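Local coordinates for protein Rv1364c/MT1410 (Mycobacterium tuberculosis, PDB 3KE6), which probably couples a PP2C-type serine phosphatase domain of the RsbU kind to an RsbW-like anti-sigma-factor kinase domain, acting in sigma-factor regulation, at residues 131-136 with 172-177. Residues are numbered along the deposited sequence; the frame is centred on the assembly and turned at random.
Sequences SGEFQY and VRSEVL
Tyr136 and Arg173 face each other as an antiparallel hydrogen-bonded pair, Tyr136 N giving to Arg173 O at 3.0 Å and Arg173 N returning to Tyr136 O at 3.1 Å. With chi1 at 72°, Tyr136 CG sits between its own backbone N and carbonyl carbon, and the ring swings across to the neighbouring strand. Ring atom CD1 of Tyr136 comes within 3.4 Å of Arg173 O, while CE1 and CZ lie against Arg173 CB. The two side chains run side by side in the same direction, ring and guanidinium planes 51° apart. Arg173 bends at chi3 and brings NH1 to Tyr136 OH in a weak, bent bond; the hydroxyl is also hydrogen-bonded to the backbone O of Glu157. Phe134 N bonds more firmly to Glu175 O (2.9 Å) than Glu175 N does to Phe134 O, a weak link. The tighter face carries Phe134, Tyr136, Arg173 and Glu175; there Phe134 CB packs at 4.1 Å on Leu177 CG, and both residues touch Leu127 of strand 121-128. Glu175, also on that face, forms a salt bridge with Arg154. The other face, carrying Glu133, Gln135, Ser174 and Val176, is looser and more solvent-exposed. There Glu133 OE2 stays 3.6 Å from Ser174 OG, and the extended Gln135 crosses Val172 obliquely, its NE2 grazing CG2. At the far end Leu177 N makes a nearly straight bond to Gly132 O, approaching from above the carbonyl plane. Strand 173-176 is an outermost strand of a five-stranded antiparallel sheet, next to 133-139, which turns back from 121-128; this is one sheet of the beta-sandwich core characteristic of PP2C-type phosphatases.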
ATOM      1  N   SER A 131      -5.418  -0.583 -17.220  1.00 54.16           N
ATOM      2  CA  SER A 131      -6.622  -1.287 -17.703  1.00 54.46           C
ATOM      3  C   SER A 131      -7.622  -1.728 -16.635  1.00 54.71           C
ATOM      4  O   SER A 131      -8.743  -2.106 -16.968  1.00 54.26           O
ATOM      5  CB  SER A 131      -6.215  -2.502 -18.537  1.00 54.37           C
ATOM      6  OG  SER A 131      -5.424  -3.394 -17.783  1.00 52.78           O
ATOM      7  N   GLY A 132      -7.228  -1.684 -15.361  1.00 55.41           N
ATOM      8  CA  GLY A 132      -8.069  -2.209 -14.279  1.00 55.76           C
ATOM      9  C   GLY A 132      -7.987  -3.728 -14.184  1.00 56.40           C
ATOM     10  O   GLY A 132      -8.597  -4.350 -13.303  1.00 56.50           O
ATOM     11  N   GLU A 133      -7.218  -4.332 -15.086  1.00 56.84           N
ATOM     12  CA  GLU A 133      -7.061  -5.769 -15.109  1.00 56.69           C
ATOM     13  C   GLU A 133      -6.357  -6.191 -13.843  1.00 56.50           C
ATOM     14  O   GLU A 133      -5.256  -5.706 -13.549  1.00 56.54           O
ATOM     15  CB  GLU A 133      -6.245  -6.205 -16.323  1.00 56.80           C
ATOM     16  CG  GLU A 133      -5.832  -7.668 -16.278  1.00 57.39           C
ATOM     17  CD  GLU A 133      -5.293  -8.175 -17.593  1.00 58.17           C
ATOM     18  OE1 GLU A 133      -5.346  -7.428 -18.594  1.00 63.10           O
ATOM     19  OE2 GLU A 133      -4.819  -9.333 -17.614  1.00 64.13           O
ATOM     20  N   PHE A 134      -7.002  -7.095 -13.110  1.00 56.36           N
ATOM     21  CA  PHE A 134      -6.488  -7.610 -11.852  1.00 56.29           C
ATOM     22  C   PHE A 134      -6.316  -9.138 -11.898  1.00 56.46           C
ATOM     23  O   PHE A 134      -7.259  -9.900 -11.671  1.00 56.62           O
ATOM     24  CB  PHE A 134      -7.420  -7.230 -10.716  1.00 56.53           C
ATOM     25  CG  PHE A 134      -6.874  -7.566  -9.375  1.00 56.54           C
ATOM     26  CD1 PHE A 134      -5.919  -6.753  -8.791  1.00 59.56           C
ATOM     27  CD2 PHE A 134      -7.282  -8.706  -8.711  1.00 56.12           C
ATOM     28  CE1 PHE A 134      -5.390  -7.068  -7.552  1.00 59.88           C
ATOM     29  CE2 PHE A 134      -6.761  -9.025  -7.479  1.00 56.40           C
ATOM     30  CZ  PHE A 134      -5.823  -8.212  -6.896  1.00 58.09           C
ATOM     31  N   GLN A 135      -5.093  -9.568 -12.186  1.00 56.23           N
ATOM     32  CA  GLN A 135      -4.758 -10.972 -12.322  1.00 55.93           C
ATOM     33  C   GLN A 135      -4.431 -11.551 -10.958  1.00 55.40           C
ATOM     34  O   GLN A 135      -3.564 -11.044 -10.271  1.00 55.55           O
ATOM     35  CB  GLN A 135      -3.556 -11.110 -13.257  1.00 55.95           C
ATOM     36  CG  GLN A 135      -2.933 -12.490 -13.320  1.00 56.51           C
ATOM     37  CD  GLN A 135      -2.058 -12.666 -14.541  1.00 57.75           C
ATOM     38  OE1 GLN A 135      -2.285 -12.030 -15.580  1.00 61.90           O
ATOM     39  NE2 GLN A 135      -1.061 -13.550 -14.438  1.00 63.84           N
ATOM     40  N   TYR A 136      -5.106 -12.627 -10.577  1.00 55.10           N
ATOM     41  CA  TYR A 136      -4.978 -13.157  -9.232  1.00 54.64           C
ATOM     42  C   TYR A 136      -4.933 -14.682  -9.185  1.00 54.28           C
ATOM     43  O   TYR A 136      -5.428 -15.361 -10.086  1.00 54.39           O
ATOM     44  CB  TYR A 136      -6.133 -12.645  -8.377  1.00 54.33           C
ATOM     45  CG  TYR A 136      -7.458 -13.271  -8.715  1.00 54.67           C
ATOM     46  CD1 TYR A 136      -8.228 -12.799  -9.769  1.00 53.71           C
ATOM     47  CD2 TYR A 136      -7.946 -14.337  -7.975  1.00 54.45           C
ATOM     48  CE1 TYR A 136      -9.440 -13.365 -10.063  1.00 53.29           C
ATOM     49  CE2 TYR A 136      -9.156 -14.907  -8.262  1.00 54.11           C
ATOM     50  CZ  TYR A 136      -9.908 -14.430  -9.306  1.00 54.60           C
ATOM     51  OH  TYR A 136     -11.133 -15.037  -9.593  1.00 53.56           O
ATOM     52  N   VAL A 172      -4.248 -18.841 -13.009  1.00 55.90           N
ATOM     53  CA  VAL A 172      -4.601 -17.460 -12.653  1.00 55.96           C
ATOM     54  C   VAL A 172      -5.814 -16.966 -13.442  1.00 56.03           C
ATOM     55  O   VAL A 172      -5.972 -17.314 -14.602  1.00 56.63           O
ATOM     56  CB  VAL A 172      -3.421 -16.472 -12.900  1.00 56.03           C
ATOM     57  CG1 VAL A 172      -2.314 -16.674 -11.871  1.00 56.97           C
ATOM     58  CG2 VAL A 172      -2.870 -16.603 -14.311  1.00 54.42           C
ATOM     59  N   ARG A 173      -6.662 -16.162 -12.806  1.00 55.80           N
ATOM     60  CA  ARG A 173      -7.847 -15.598 -13.454  1.00 55.66           C
ATOM     61  C   ARG A 173      -7.750 -14.087 -13.439  1.00 55.25           C
ATOM     62  O   ARG A 173      -6.857 -13.535 -12.810  1.00 54.96           O
ATOM     63  CB  ARG A 173      -9.125 -15.999 -12.719  1.00 55.50           C
ATOM     64  CG  ARG A 173      -9.523 -17.441 -12.831  1.00 55.50           C
ATOM     65  CD  ARG A 173     -10.857 -17.691 -12.118  1.00 56.54           C
ATOM     66  NE  ARG A 173     -12.010 -17.544 -13.009  1.00 60.47           N
ATOM     67  CZ  ARG A 173     -12.667 -16.408 -13.266  1.00 60.05           C
ATOM     68  NH1 ARG A 173     -12.324 -15.254 -12.712  1.00 59.17           N
ATOM     69  NH2 ARG A 173     -13.697 -16.433 -14.103  1.00 61.78           N
ATOM     70  N   SER A 174      -8.688 -13.425 -14.112  1.00 55.21           N
ATOM     71  CA  SER A 174      -8.723 -11.970 -14.152  1.00 55.40           C
ATOM     72  C   SER A 174     -10.108 -11.398 -13.893  1.00 55.18           C
ATOM     73  O   SER A 174     -11.107 -11.999 -14.237  1.00 55.21           O
ATOM     74  CB  SER A 174      -8.200 -11.473 -15.497  1.00 55.49           C
ATOM     75  OG  SER A 174      -6.782 -11.435 -15.476  1.00 57.94           O
ATOM     76  N   GLU A 175     -10.144 -10.231 -13.260  1.00 55.10           N
ATOM     77  CA  GLU A 175     -11.365  -9.446 -13.111  1.00 54.79           C
ATOM     78  C   GLU A 175     -10.989  -8.034 -13.484  1.00 54.23           C
ATOM     79  O   GLU A 175      -9.890  -7.607 -13.178  1.00 54.28           O
ATOM     80  CB  GLU A 175     -11.863  -9.470 -11.661  1.00 54.97           C
ATOM     81  CG  GLU A 175     -12.648 -10.725 -11.269  1.00 56.33           C
ATOM     82  CD  GLU A 175     -14.109 -10.720 -11.725  1.00 59.22           C
ATOM     83  OE1 GLU A 175     -14.612  -9.689 -12.230  1.00 56.79           O
ATOM     84  OE2 GLU A 175     -14.761 -11.775 -11.564  1.00 63.74           O
ATOM     85  N   VAL A 176     -11.885  -7.320 -14.151  1.00 53.90           N
ATOM     86  CA  VAL A 176     -11.673  -5.901 -14.432  1.00 53.66           C
ATOM     87  C   VAL A 176     -12.308  -5.077 -13.323  1.00 53.12           C
ATOM     88  O   VAL A 176     -13.512  -5.158 -13.101  1.00 52.98           O
ATOM     89  CB  VAL A 176     -12.258  -5.469 -15.806  1.00 53.61           C
ATOM     90  CG1 VAL A 176     -13.773  -5.683 -15.866  1.00 53.64           C
ATOM     91  CG2 VAL A 176     -11.917  -4.017 -16.075  1.00 53.98           C
ATOM     92  N   LEU A 177     -11.488  -4.308 -12.618  1.00 52.73           N
ATOM     93  CA  LEU A 177     -11.969  -3.385 -11.593  1.00 52.65           C
ATOM     94  C   LEU A 177     -12.101  -1.985 -12.179  1.00 52.27           C
ATOM     95  O   LEU A 177     -11.127  -1.448 -12.701  1.00 52.28           O
ATOM     96  CB  LEU A 177     -10.976  -3.308 -10.439  1.00 52.78           C
ATOM     97  CG  LEU A 177     -10.467  -4.576  -9.773  1.00 51.86           C
ATOM     98  CD1 LEU A 177      -9.451  -4.184  -8.699  1.00 47.59           C
ATOM     99  CD2 LEU A 177     -11.590  -5.355  -9.173  1.00 50.32           C
TER